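Local coordinates for uncharacterized conserved protein (Geobacillus kaustophilus, PDB 2R5X), which is of unknown function but belongs to the YugN-like family of conserved proteins, at residues S18-I23 with V40-K45; M24-F29 with K113-K118; G51-R56 with H96-L101; Y60-N65 with Y70-L75. The protein carries 1 engineered substitution. One frame throughout, in Å; residues are numbered along the deposited sequence.

Contact 1: S18-I23 with V40-K45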
loop_
_atom_site.group_PDB
_atom_site.type_symbol
_atom_site.label_atom_id
_atom_site.label_comp_id
_atom_site.label_asym_id
_atom_site.label_seq_id
_atom_site.Cartn_x
_atom_site.Cartn_y
_atom_site.Cartn_z
ATOM N N SER A 18 -9.590 -10.457 -0.172
ATOM C CA SER A 18 -10.255 -10.390 1.135
ATOM C C SER A 18 -9.243 -10.425 2.282
ATOM O O SER A 18 -9.393 -9.715 3.280
ATOM C CB SER A 18 -11.255 -11.535 1.282
ATOM O OG SER A 18 -10.606 -12.785 1.134
ATOM N N ARG A 19 -8.208 -11.239 2.115
ATOM C CA ARG A 19 -7.135 -11.353 3.092
ATOM C C ARG A 19 -6.245 -10.111 3.088
ATOM O O ARG A 19 -5.782 -9.673 4.144
ATOM C CB ARG A 19 -6.316 -12.619 2.837
ATOM C CG ARG A 19 -7.162 -13.888 2.795
ATOM C CD ARG A 19 -6.316 -15.141 2.913
ATOM N NE ARG A 19 -7.137 -16.347 2.818
ATOM C CZ ARG A 19 -6.715 -17.576 3.099
ATOM N NH1 ARG A 19 -5.468 -17.789 3.505
ATOM N NH2 ARG A 19 -7.547 -18.601 2.976
ATOM N N LEU A 20 -6.032 -9.537 1.902
ATOM C CA LEU A 20 -5.280 -8.287 1.765
ATOM C C LEU A 20 -6.017 -7.124 2.433
ATOM O O LEU A 20 -5.416 -6.381 3.222
ATOM C CB LEU A 20 -4.983 -7.974 0.289
ATOM C CG LEU A 20 -4.163 -6.698 0.014
ATOM C CD1 LEU A 20 -2.795 -6.756 0.694
ATOM C CD2 LEU A 20 -4.014 -6.467 -1.481
ATOM N N ASP A 21 -7.310 -6.995 2.118
ATOM C CA ASP A 21 -8.208 -5.990 2.693
ATOM C C ASP A 21 -8.202 -5.960 4.225
ATOM O O ASP A 21 -8.120 -4.885 4.826
ATOM C CB ASP A 21 -9.648 -6.210 2.208
ATOM C CG ASP A 21 -9.957 -5.484 0.908
ATOM O OD1 ASP A 21 -9.415 -4.383 0.681
ATOM O OD2 ASP A 21 -10.769 -6.007 0.117
ATOM N N ASP A 22 -8.296 -7.142 4.839
ATOM C CA ASP A 22 -8.269 -7.259 6.292
ATOM C C ASP A 22 -6.953 -6.734 6.860
ATOM O O ASP A 22 -6.953 -5.961 7.820
ATOM C CB ASP A 22 -8.516 -8.710 6.720
ATOM C CG ASP A 22 -9.988 -9.092 6.682
ATOM O OD1 ASP A 22 -10.833 -8.267 7.094
ATOM O OD2 ASP A 22 -10.303 -10.223 6.251
ATOM N N ILE A 23 -5.843 -7.147 6.248
ATOM C CA ILE A 23 -4.502 -6.732 6.666
ATOM C C ILE A 23 -4.321 -5.211 6.570
ATOM O O ILE A 23 -3.869 -4.584 7.528
ATOM C CB ILE A 23 -3.399 -7.498 5.877
ATOM C CG1 ILE A 23 -3.326 -8.944 6.366
ATOM C CG2 ILE A 23 -2.023 -6.825 6.029
ATOM C CD1 ILE A 23 -2.564 -9.875 5.465
ATOM N N VAL A 40 -6.123 -2.511 -7.223
ATOM C CA VAL A 40 -6.567 -2.116 -5.883
ATOM C C VAL A 40 -5.477 -1.265 -5.242
ATOM O O VAL A 40 -4.295 -1.568 -5.370
ATOM C CB VAL A 40 -6.958 -3.319 -4.963
ATOM C CG1 VAL A 40 -8.193 -4.028 -5.503
ATOM C CG2 VAL A 40 -5.795 -4.306 -4.768
ATOM N N THR A 41 -5.893 -0.207 -4.552
ATOM C CA THR A 41 -4.983 0.784 -4.005
ATOM C C THR A 41 -5.351 1.085 -2.556
ATOM O O THR A 41 -6.530 1.234 -2.226
ATOM C CB THR A 41 -5.057 2.089 -4.826
ATOM O OG1 THR A 41 -4.851 1.791 -6.212
ATOM C CG2 THR A 41 -4.007 3.071 -4.379
ATOM N N TYR A 42 -4.335 1.172 -1.697
ATOM C CA TYR A 42 -4.537 1.479 -0.285
ATOM C C TYR A 42 -3.609 2.598 0.134
ATOM O O TYR A 42 -2.414 2.546 -0.143
ATOM C CB TYR A 42 -4.238 0.262 0.583
ATOM C CG TYR A 42 -4.963 -0.990 0.186
ATOM C CD1 TYR A 42 -6.187 -1.320 0.762
ATOM C CD2 TYR A 42 -4.419 -1.858 -0.762
ATOM C CE1 TYR A 42 -6.841 -2.494 0.412
ATOM C CE2 TYR A 42 -5.075 -3.012 -1.138
ATOM C CZ TYR A 42 -6.280 -3.328 -0.544
ATOM O OH TYR A 42 -6.917 -4.484 -0.915
ATOM N N ASP A 43 -4.155 3.605 0.807
ATOM C CA ASP A 43 -3.359 4.748 1.252
ATOM C C ASP A 43 -3.358 4.838 2.764
ATOM O O ASP A 43 -4.398 4.665 3.395
ATOM C CB ASP A 43 -3.925 6.060 0.706
ATOM C CG ASP A 43 -3.556 6.312 -0.736
ATOM O OD1 ASP A 43 -2.788 5.521 -1.320
ATOM O OD2 ASP A 43 -4.048 7.321 -1.288
ATOM N N ARG A 44 -2.192 5.108 3.340
ATOM C CA ARG A 44 -2.119 5.516 4.739
ATOM C C ARG A 44 -1.580 6.929 4.784
ATOM O O ARG A 44 -0.472 7.201 4.311
ATOM C CB ARG A 44 -1.248 4.580 5.570
ATOM C CG ARG A 44 -1.285 4.929 7.046
ATOM C CD ARG A 44 -0.426 4.011 7.864
ATOM N NE ARG A 44 -0.198 4.575 9.190
ATOM C CZ ARG A 44 0.064 3.860 10.278
ATOM N NH1 ARG A 44 0.125 2.540 10.212
ATOM N NH2 ARG A 44 0.262 4.470 11.437
ATOM N N LYS A 45 -2.382 7.825 5.345
ATOM C CA LYS A 45 -2.095 9.252 5.315
ATOM C C LYS A 45 -1.334 9.706 6.545
ATOM O O LYS A 45 -1.636 9.302 7.671
ATOM C CB LYS A 45 -3.392 10.055 5.186
ATOM C CG LYS A 45 -4.114 9.873 3.864
ATOM C CD LYS A 45 -5.570 10.318 3.977
ATOM C CE LYS A 45 -6.268 10.346 2.620
ATOM N NZ LYS A 45 -6.350 9.011 1.946
#

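Contact 2: M24-F29 with K113-K118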
loop_
_atom_site.group_PDB
_atom_site.type_symbol
_atom_site.label_atom_id
_atom_site.label_comp_id
_atom_site.label_asym_id
_atom_site.label_seq_id
_atom_site.Cartn_x
_atom_site.Cartn_y
_atom_site.Cartn_z
ATOM N N MET A 24 -4.717 -4.629 5.437
ATOM C CA MET A 24 -4.576 -3.181 5.189
ATOM C C MET A 24 -5.341 -2.301 6.159
ATOM O O MET A 24 -4.797 -1.306 6.659
ATOM C CB MET A 24 -5.016 -2.840 3.768
ATOM C CG MET A 24 -4.149 -3.423 2.678
ATOM S SD MET A 24 -2.524 -2.680 2.552
ATOM C CE MET A 24 -1.640 -4.029 3.197
ATOM N N GLU A 25 -6.599 -2.660 6.413
ATOM C CA GLU A 25 -7.442 -1.911 7.354
ATOM C C GLU A 25 -6.852 -1.917 8.767
ATOM O O GLU A 25 -6.892 -0.906 9.472
ATOM C CB GLU A 25 -8.867 -2.470 7.385
ATOM C CG GLU A 25 -9.885 -1.503 7.981
ATOM C CD GLU A 25 -10.851 -2.169 8.945
ATOM O OE1 GLU A 25 -11.418 -3.228 8.601
ATOM O OE2 GLU A 25 -11.052 -1.623 10.053
ATOM N N ARG A 26 -6.290 -3.047 9.149
ATOM C CA ARG A 26 -5.638 -3.247 10.426
ATOM C C ARG A 26 -4.422 -2.384 10.575
ATOM O O ARG A 26 -4.105 -1.925 11.626
ATOM C CB ARG A 26 -5.186 -4.690 10.522
ATOM C CG ARG A 26 -5.590 -5.385 11.714
ATOM C CD ARG A 26 -5.717 -6.845 11.453
ATOM N NE ARG A 26 -4.448 -7.530 11.269
ATOM C CZ ARG A 26 -4.335 -8.589 10.505
ATOM N NH1 ARG A 26 -5.392 -9.035 9.892
ATOM N NH2 ARG A 26 -3.198 -9.179 10.336
ATOM N N LEU A 27 -3.721 -2.192 9.484
ATOM C CA LEU A 27 -2.475 -1.432 9.508
ATOM C C LEU A 27 -2.647 0.039 9.160
ATOM O O LEU A 27 -1.669 0.735 8.885
ATOM C CB LEU A 27 -1.413 -2.095 8.631
ATOM C CG LEU A 27 -1.106 -3.552 9.021
ATOM C CD1 LEU A 27 -0.114 -4.163 8.062
ATOM C CD2 LEU A 27 -0.603 -3.664 10.442
ATOM N N GLY A 28 -3.888 0.512 9.194
ATOM C CA GLY A 28 -4.177 1.940 9.053
ATOM C C GLY A 28 -4.401 2.450 7.637
ATOM O O GLY A 28 -4.457 3.660 7.421
ATOM N N PHE A 29 -4.546 1.538 6.680
ATOM C CA PHE A 29 -4.768 1.917 5.282
ATOM C C PHE A 29 -6.259 2.028 4.997
ATOM O O PHE A 29 -7.062 1.281 5.559
ATOM C CB PHE A 29 -4.161 0.887 4.318
ATOM C CG PHE A 29 -2.659 0.863 4.298
ATOM C CD1 PHE A 29 -1.952 1.501 3.277
ATOM C CD2 PHE A 29 -1.948 0.175 5.276
ATOM C CE1 PHE A 29 -0.568 1.478 3.251
ATOM C CE2 PHE A 29 -0.563 0.140 5.257
ATOM C CZ PHE A 29 0.135 0.790 4.248
ATOM N N LYS A 113 4.459 -6.895 5.119
ATOM C CA LYS A 113 5.157 -8.105 4.689
ATOM C C LYS A 113 5.039 -9.263 5.697
ATOM O O LYS A 113 4.767 -10.396 5.298
ATOM C CB LYS A 113 6.625 -7.784 4.372
ATOM C CG LYS A 113 7.479 -8.973 3.932
ATOM C CD LYS A 113 7.056 -9.531 2.584
ATOM C CE LYS A 113 7.817 -10.812 2.277
ATOM N NZ LYS A 113 7.617 -11.277 0.877
ATOM N N SER A 114 5.219 -8.953 6.985
ATOM C CA SER A 114 5.118 -9.930 8.076
ATOM C C SER A 114 3.731 -10.559 8.161
ATOM O O SER A 114 3.600 -11.765 8.358
ATOM C CB SER A 114 5.471 -9.272 9.416
ATOM O OG SER A 114 5.335 -10.177 10.501
ATOM N N GLU A 115 2.697 -9.726 8.019
ATOM C CA GLU A 115 1.311 -10.208 8.022
ATOM C C GLU A 115 0.989 -11.095 6.817
ATOM O O GLU A 115 0.225 -12.052 6.943
ATOM C CB GLU A 115 0.298 -9.055 8.110
ATOM C CG GLU A 115 0.254 -8.325 9.459
ATOM C CD GLU A 115 0.166 -9.265 10.655
ATOM O OE1 GLU A 115 -0.867 -9.950 10.815
ATOM O OE2 GLU A 115 1.138 -9.310 11.436
ATOM N N LEU A 116 1.575 -10.786 5.659
ATOM C CA LEU A 116 1.356 -11.594 4.459
ATOM C C LEU A 116 2.085 -12.937 4.541
ATOM O O LEU A 116 1.583 -13.946 4.050
ATOM C CB LEU A 116 1.754 -10.830 3.186
ATOM C CG LEU A 116 0.919 -9.605 2.769
ATOM C CD1 LEU A 116 1.636 -8.863 1.668
ATOM C CD2 LEU A 116 -0.486 -9.968 2.315
ATOM N N GLU A 117 3.255 -12.936 5.180
ATOM C CA GLU A 117 4.043 -14.155 5.410
ATOM C C GLU A 117 3.356 -15.154 6.345
ATOM O O GLU A 117 3.575 -16.363 6.238
ATOM C CB GLU A 117 5.437 -13.809 5.951
ATOM C CG GLU A 117 6.444 -13.345 4.893
ATOM C CD GLU A 117 6.817 -14.435 3.891
ATOM O OE1 GLU A 117 6.976 -15.606 4.298
ATOM O OE2 GLU A 117 6.960 -14.116 2.691
ATOM N N LYS A 118 2.514 -14.640 7.243
ATOM C CA LYS A 118 1.808 -15.459 8.231
ATOM C C LYS A 118 0.671 -16.288 7.642
ATOM O O LYS A 118 0.214 -17.248 8.262
ATOM C CB LYS A 118 1.256 -14.582 9.352
ATOM C CG LYS A 118 2.297 -14.123 10.346
ATOM C CD LYS A 118 1.713 -13.085 11.279
ATOM C CE LYS A 118 2.729 -12.682 12.316
ATOM N NZ LYS A 118 2.231 -11.571 13.144
#

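Contact 3: G51-R56 with H96-L101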
loop_
_atom_site.group_PDB
_atom_site.type_symbol
_atom_site.label_atom_id
_atom_site.label_comp_id
_atom_site.label_asym_id
_atom_site.label_seq_id
_atom_site.Cartn_x
_atom_site.Cartn_y
_atom_site.Cartn_z
ATOM N N GLY A 51 1.029 19.695 4.473
ATOM C CA GLY A 51 -0.003 18.971 3.740
ATOM C C GLY A 51 -0.160 17.524 4.139
ATOM O O GLY A 51 -0.283 17.213 5.318
ATOM N N THR A 52 -0.166 16.643 3.145
ATOM C CA THR A 52 -0.408 15.222 3.360
ATOM C C THR A 52 0.630 14.397 2.623
ATOM O O THR A 52 0.832 14.560 1.418
ATOM C CB THR A 52 -1.821 14.802 2.875
ATOM O OG1 THR A 52 -2.814 15.502 3.627
ATOM C CG2 THR A 52 -2.049 13.305 3.044
ATOM N N TYR A 53 1.307 13.536 3.371
ATOM C CA TYR A 53 2.066 12.449 2.787
ATOM C C TYR A 53 1.196 11.220 2.843
ATOM O O TYR A 53 0.440 11.027 3.804
ATOM C CB TYR A 53 3.352 12.205 3.569
ATOM C CG TYR A 53 4.361 13.313 3.434
ATOM C CD1 TYR A 53 5.276 13.325 2.377
ATOM C CD2 TYR A 53 4.408 14.352 4.363
ATOM C CE1 TYR A 53 6.210 14.345 2.253
ATOM C CE2 TYR A 53 5.337 15.376 4.249
ATOM C CZ TYR A 53 6.231 15.372 3.192
ATOM O OH TYR A 53 7.151 16.392 3.086
ATOM N N TYR A 54 1.288 10.387 1.814
ATOM C CA TYR A 54 0.519 9.154 1.799
ATOM C C TYR A 54 1.354 7.958 1.351
ATOM O O TYR A 54 2.030 7.999 0.325
ATOM C CB TYR A 54 -0.787 9.294 0.992
ATOM C CG TYR A 54 -0.626 9.788 -0.434
ATOM C CD1 TYR A 54 -0.509 8.886 -1.496
ATOM C CD2 TYR A 54 -0.617 11.155 -0.725
ATOM C CE1 TYR A 54 -0.371 9.334 -2.806
ATOM C CE2 TYR A 54 -0.474 11.615 -2.035
ATOM C CZ TYR A 54 -0.361 10.698 -3.067
ATOM O OH TYR A 54 -0.225 11.146 -4.359
ATOM N N LEU A 55 1.319 6.904 2.158
ATOM C CA LEU A 55 1.989 5.656 1.825
ATOM C C LEU A 55 1.023 4.827 0.992
ATOM O O LEU A 55 -0.028 4.425 1.476
ATOM C CB LEU A 55 2.392 4.909 3.105
ATOM C CG LEU A 55 3.052 3.529 3.003
ATOM C CD1 LEU A 55 4.297 3.553 2.110
ATOM C CD2 LEU A 55 3.388 3.007 4.391
ATOM N N ARG A 56 1.390 4.567 -0.258
ATOM C CA ARG A 56 0.484 3.906 -1.190
ATOM C C ARG A 56 0.934 2.492 -1.522
ATOM O O ARG A 56 2.040 2.289 -2.022
ATOM C CB ARG A 56 0.346 4.737 -2.472
ATOM C CG ARG A 56 -0.491 4.083 -3.569
ATOM C CD ARG A 56 -1.031 5.116 -4.564
ATOM N NE ARG A 56 -2.060 5.972 -3.970
ATOM C CZ ARG A 56 -2.892 6.752 -4.658
ATOM N NH1 ARG A 56 -2.841 6.793 -5.983
ATOM N NH2 ARG A 56 -3.788 7.488 -4.020
ATOM N N HIS A 96 11.670 17.191 -1.482
ATOM C CA HIS A 96 12.390 16.753 -0.322
ATOM C C HIS A 96 11.476 15.947 0.545
ATOM O O HIS A 96 10.457 16.398 0.977
ATOM C CB HIS A 96 12.882 17.950 0.451
ATOM C CG HIS A 96 14.069 18.617 -0.164
ATOM N ND1 HIS A 96 15.295 18.668 0.452
ATOM C CD2 HIS A 96 14.212 19.277 -1.335
ATOM C CE1 HIS A 96 16.147 19.315 -0.313
ATOM N NE2 HIS A 96 15.520 19.684 -1.409
ATOM N N PHE A 97 11.852 14.732 0.794
ATOM C CA PHE A 97 11.100 13.856 1.684
ATOM C C PHE A 97 11.780 13.772 3.045
ATOM O O PHE A 97 12.984 13.548 3.116
ATOM C CB PHE A 97 10.926 12.461 1.068
ATOM C CG PHE A 97 9.951 12.421 -0.084
ATOM C CD1 PHE A 97 8.583 12.295 0.148
ATOM C CD2 PHE A 97 10.402 12.513 -1.399
ATOM C CE1 PHE A 97 7.676 12.257 -0.914
ATOM C CE2 PHE A 97 9.501 12.477 -2.470
ATOM C CZ PHE A 97 8.138 12.350 -2.223
ATOM N N PRO A 98 11.013 13.976 4.128
ATOM C CA PRO A 98 11.528 13.910 5.494
ATOM C C PRO A 98 11.951 12.503 5.877
ATOM O O PRO A 98 11.188 11.560 5.689
ATOM C CB PRO A 98 10.331 14.352 6.349
ATOM C CG PRO A 98 9.136 14.186 5.495
ATOM C CD PRO A 98 9.581 14.322 4.083
ATOM N N SER A 99 13.158 12.373 6.420
ATOM C CA SER A 99 13.732 11.064 6.751
ATOM C C SER A 99 12.924 10.282 7.793
ATOM O O SER A 99 12.829 9.058 7.706
ATOM C CB SER A 99 15.184 11.215 7.212
ATOM O OG SER A 99 15.267 12.148 8.275
ATOM N N SER A 100 12.341 10.996 8.756
ATOM C CA SER A 100 11.509 10.381 9.796
ATOM C C SER A 100 10.267 9.709 9.217
ATOM O O SER A 100 9.886 8.618 9.643
ATOM C CB SER A 100 11.081 11.423 10.833
ATOM O OG SER A 100 10.343 12.470 10.225
ATOM N N LEU A 101 9.641 10.366 8.250
ATOM C CA LEU A 101 8.437 9.828 7.620
ATOM C C LEU A 101 8.765 8.631 6.725
ATOM O O LEU A 101 7.999 7.670 6.665
ATOM C CB LEU A 101 7.713 10.916 6.832
ATOM C CG LEU A 101 6.231 11.011 7.142
ATOM C CD1 LEU A 101 5.799 12.464 7.126
ATOM C CD2 LEU A 101 5.436 10.173 6.159
#

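Contact 4: Y60-N65 with Y70-L75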
loop_
_atom_site.group_PDB
_atom_site.type_symbol
_atom_site.label_atom_id
_atom_site.label_comp_id
_atom_site.label_asym_id
_atom_site.label_seq_id
_atom_site.Cartn_x
_atom_site.Cartn_y
_atom_site.Cartn_z
ATOM N N TYR A 60 -2.477 -5.409 -8.716
ATOM C CA TYR A 60 -3.441 -5.715 -9.773
ATOM C C TYR A 60 -4.098 -7.075 -9.555
ATOM O O TYR A 60 -3.523 -7.958 -8.898
ATOM C CB TYR A 60 -2.795 -5.631 -11.159
ATOM C CG TYR A 60 -1.594 -6.537 -11.386
ATOM C CD1 TYR A 60 -0.297 -6.040 -11.292
ATOM C CD2 TYR A 60 -1.757 -7.884 -11.725
ATOM C CE1 TYR A 60 0.809 -6.864 -11.511
ATOM C CE2 TYR A 60 -0.664 -8.715 -11.942
ATOM C CZ TYR A 60 0.618 -8.196 -11.840
ATOM O OH TYR A 60 1.704 -9.014 -12.058
ATOM N N ALA A 61 -5.292 -7.245 -10.116
ATOM C CA ALA A 61 -5.974 -8.531 -10.068
ATOM C C ALA A 61 -5.447 -9.452 -11.170
ATOM O O ALA A 61 -5.819 -9.313 -12.334
ATOM C CB ALA A 61 -7.482 -8.340 -10.180
ATOM N N ILE A 62 -4.563 -10.372 -10.788
ATOM C CA ILE A 62 -3.978 -11.351 -11.711
ATOM C C ILE A 62 -4.965 -12.505 -11.980
ATOM O O ILE A 62 -4.932 -13.132 -13.041
ATOM C CB ILE A 62 -2.563 -11.842 -11.224
ATOM C CG1 ILE A 62 -1.771 -12.501 -12.367
ATOM C CG2 ILE A 62 -2.657 -12.746 -9.980
ATOM C CD1 ILE A 62 -0.267 -12.636 -12.113
ATOM N N GLU A 63 -5.845 -12.743 -11.018
ATOM C CA GLU A 63 -6.944 -13.691 -11.128
ATOM C C GLU A 63 -8.193 -13.052 -10.512
ATOM O O GLU A 63 -8.070 -12.278 -9.598
ATOM C CB GLU A 63 -6.580 -14.979 -10.374
ATOM C CG GLU A 63 -6.367 -16.185 -11.243
ATOM C CD GLU A 63 -5.242 -17.119 -10.797
ATOM O OE1 GLU A 63 -5.446 -17.956 -9.900
ATOM O OE2 GLU A 63 -4.165 -17.045 -11.398
ATOM N N GLY A 64 -9.380 -13.357 -11.031
ATOM C CA GLY A 64 -10.620 -12.714 -10.600
ATOM C C GLY A 64 -10.665 -11.262 -11.032
ATOM O O GLY A 64 -9.970 -10.867 -11.970
ATOM N N ASN A 65 -11.484 -10.462 -10.356
ATOM C CA ASN A 65 -11.501 -9.020 -10.591
ATOM C C ASN A 65 -11.666 -8.205 -9.304
ATOM O O ASN A 65 -12.065 -8.738 -8.268
ATOM C CB ASN A 65 -12.558 -8.636 -11.637
ATOM C CG ASN A 65 -13.959 -8.574 -11.064
ATOM O OD1 ASN A 65 -14.472 -9.557 -10.526
ATOM N ND2 ASN A 65 -14.592 -7.411 -11.185
ATOM N N TYR A 70 -13.286 -12.985 -3.922
ATOM C CA TYR A 70 -12.116 -13.704 -4.407
ATOM C C TYR A 70 -11.523 -13.037 -5.643
ATOM O O TYR A 70 -12.109 -13.059 -6.732
ATOM C CB TYR A 70 -12.391 -15.189 -4.690
ATOM C CG TYR A 70 -11.220 -15.859 -5.392
ATOM C CD1 TYR A 70 -9.994 -16.028 -4.741
ATOM C CD2 TYR A 70 -11.329 -16.300 -6.713
ATOM C CE1 TYR A 70 -8.911 -16.623 -5.381
ATOM C CE2 TYR A 70 -10.249 -16.898 -7.363
ATOM C CZ TYR A 70 -9.046 -17.056 -6.689
ATOM O OH TYR A 70 -7.977 -17.646 -7.320
ATOM N N ALA A 71 -10.357 -12.439 -5.445
ATOM C CA ALA A 71 -9.490 -12.008 -6.527
ATOM C C ALA A 71 -8.082 -12.293 -6.047
ATOM O O ALA A 71 -7.812 -12.211 -4.851
ATOM C CB ALA A 71 -9.672 -10.534 -6.807
ATOM N N LEU A 72 -7.193 -12.671 -6.956
ATOM C CA LEU A 72 -5.798 -12.854 -6.584
ATOM C C LEU A 72 -5.035 -11.584 -6.945
ATOM O O LEU A 72 -5.076 -11.130 -8.091
ATOM C CB LEU A 72 -5.190 -14.096 -7.248
ATOM C CG LEU A 72 -3.885 -14.641 -6.655
ATOM C CD1 LEU A 72 -4.100 -15.231 -5.262
ATOM C CD2 LEU A 72 -3.266 -15.681 -7.579
ATOM N N ILE A 73 -4.361 -11.011 -5.951
ATOM C CA ILE A 73 -3.691 -9.720 -6.096
ATOM C C ILE A 73 -2.168 -9.879 -6.126
ATOM O O ILE A 73 -1.574 -10.491 -5.237
ATOM C CB ILE A 73 -4.142 -8.714 -4.977
ATOM C CG1 ILE A 73 -5.675 -8.569 -4.931
ATOM C CG2 ILE A 73 -3.466 -7.339 -5.126
ATOM C CD1 ILE A 73 -6.349 -8.119 -6.250
ATOM N N LYS A 74 -1.543 -9.348 -7.170
ATOM C CA LYS A 74 -0.087 -9.249 -7.215
ATOM C C LYS A 74 0.314 -7.799 -6.891
ATOM O O LYS A 74 -0.022 -6.875 -7.633
ATOM C CB LYS A 74 0.446 -9.716 -8.581
ATOM C CG LYS A 74 1.966 -9.909 -8.678
ATOM C CD LYS A 74 2.702 -8.593 -8.936
ATOM C CE LYS A 74 4.193 -8.763 -9.080
ATOM N NZ LYS A 74 4.875 -7.446 -8.955
ATOM N N LEU A 75 1.039 -7.616 -5.789
ATOM C CA LEU A 75 1.416 -6.285 -5.309
ATOM C C LEU A 75 2.570 -5.671 -6.092
ATOM O O LEU A 75 3.505 -6.360 -6.506
ATOM C CB LEU A 75 1.772 -6.321 -3.822
ATOM C CG LEU A 75 0.728 -6.745 -2.780
ATOM C CD1 LEU A 75 1.396 -6.856 -1.434
ATOM C CD2 LEU A 75 -0.430 -5.769 -2.691
#

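Contact 1: S18-I23 with V40-K45
Tyr42 reaches from strand 39-48 to helix 17-26 and meets two consecutive helix residues, Asp21 through a polar bond and Leu20 through carbon. The Tyr42 hydroxyl OH donates to Asp21 OD1 at 3.0 Å. Asp21 OD1 lies at the edge of the ring, in its plane, yet the two flat groups stand steeply to one another, and OD1 receives the bond from above the carboxylate plane, 64° out of it. Beside this bond, Leu20 CD2 packs obliquely on the ring, 3.6 Å from Tyr42 CE2. With Leu20 CG swung opposite the backbone N (chi1 -178°), the branch is carried toward the strand, where CD2 also comes within 4.3 Å of Val40 CG2. Tyr42 is buried, and its hydroxyl is satisfied by Asp21.

In the second shell, Arg31 holds the other carboxylate oxygen, Asp21 OD2, in a salt bridge; its charge probably helps keep Asp21 ionised and a strong acceptor. Leu17, Met24 and Phe29 also touch Tyr42 and probably help hold its ring. The short helix and strand axes run almost parallel, 9° apart, with a closest approach of 10.6 Å. Helix 17-26 thus lies against strand 39-48, which is itself hydrogen-bonded between strands 30-32 and 51-61 in the antiparallel sheet.

Contact 2: M24-F29 with K113-K118
Arg26 and Glu115 meet where the Schellman-capped end of helix 17-26 comes beside the last turns of helix 99-117. The electrostatic part is a small salt-bridge network at the surface. Arg26 NH2 approaches Glu115 OE1 edge-on from the guanidinium, the two planes standing almost perpendicular. At 2.5 Å the NH2 to OE1 separation is too short to trust, the hydrogen bond is weak and strongly bent, and Arg26 has two conformers, so its detail is doubtful. Glu115 bends at chi2 (-49°), and its other oxygen takes a bond from its own segment: Lys118 NZ donates to Glu115 OE2 at 3.0 Å, a salt bridge made on the syn side and 23° out of the carboxylate plane. One carboxylate therefore lies between two cationic groups.

The apolar part is slight. Leu27 CD1 lies 4.4 Å from Glu115 CG, while its side chain also rests on Gln111 and Val112 of helix 99-117.

Backbone bonds make the helix end. Phe29 N binds Met24 O at 2.9 Å and Gly28 N reaches Glu25 O weakly, with Gly28 at positive phi as the C-prime residue. The chain turns back so that Met24 SD sits 3.9 Å above one face of the Phe29 ring, offset toward its rim.

Contact 3: G51-R56 with H96-L101
Tyr53 chi1 of -69° sets CG opposite its own carbonyl carbon, sending the ring from strand 51-61 toward Phe97, Pro98 and Leu101; Phe97, at chi1 -72°, turns its ring back to meet it. An aromatic side chain of the antiparallel sheet here packs against the N-terminal end of helix 99-117, where Pro98 is the N-cap. The Tyr53 ring is touched at three places, all from the same side of its plane. At the CE1 rim, Tyr53 CE1 lies 3.8 Å from Phe97 CD1. At the CD2 rim, Leu101 CD1 comes within 3.6 Å of Tyr53 CD2, and its second methyl, CD2, meets Tyr53 CB at 3.9 Å. At the phenol end Pro98 CD comes in obliquely, 3.3 Å from Tyr53 OH and 3.6 Å from CZ. Replacing the tyrosine with an alanine would probably leave Phe97, Pro98 and Leu101 without the ring they share and open a gap between strand and helix end. Lys82 of strand 71-84 touches both Tyr53 and Phe97, tying the neighbouring strand into the cluster. No hydrogen bond crosses between the segments: Tyr53 OH stays 3.9 Å from His96 O, which instead accepts a bond from Lys82 NZ.

Contact 4: Y60-N65 with Y70-L75
Tyr60 pairs with Lys74 through two backbone bonds, Tyr60 N to Lys74 O at 3.1 Å and Lys74 N to Tyr60 O at 3.0 Å. The Tyr60 ring, with CG between backbone N and carbonyl carbon (chi1 58°), lies across the lysine: Lys74 CB sits over one face, 3.9 Å from the centroid, a CH-pi contact. A serine here would probably strip the Lys74 methylenes of this aromatic cover. Ala61 CB touches Ile73 CD1 at 4.1 Å. Ile62 and Glu63 then both face Leu72 in a classic beta bulge: Leu72 O takes Ile62 N at 2.8 Å and, weakly, Glu63 N. Ile62 CG2 lies alongside Leu72 CD2, while Glu63 CB meets Leu72 CB at 3.5 Å. Gly64, at positive phi, passes close to Ala71, and Asn65 O approaches Ala71 CB. The bulge lies near the turn end of the hairpin of strands 51-61 and 71-84; strand 71-84 is also paired with strand 14-16, Ile73 bonding to Val15, and helix 17-26 packs Leu17 on Ala71 and Ile73.

No active site or ligand is known here, so the four contacts are best read as one fold. Contacts 1 and 2 share helix 17-26, centres about 8 Å apart, and Tyr42 CD1 meets Met24 CG at 3.5 Å. Contact 4 reaches both from the hairpin side: Leu20 CD2 touches Ile73 CG2 at 3.8 Å, and Leu116 CD1 touches Leu75 CD1 at 3.7 Å. Contact 3 holds the far end of helix 99-117, its centre about 28 Å from that of contact 4, across the chain's centre. Neighbouring strands 39-48 and 51-61 join it to contact 1, with a probable Arg44 O to Leu55 N bond (2.8 Å) and the Asp43 OD2 to Arg56 NH2 salt bridge (2.7 Å).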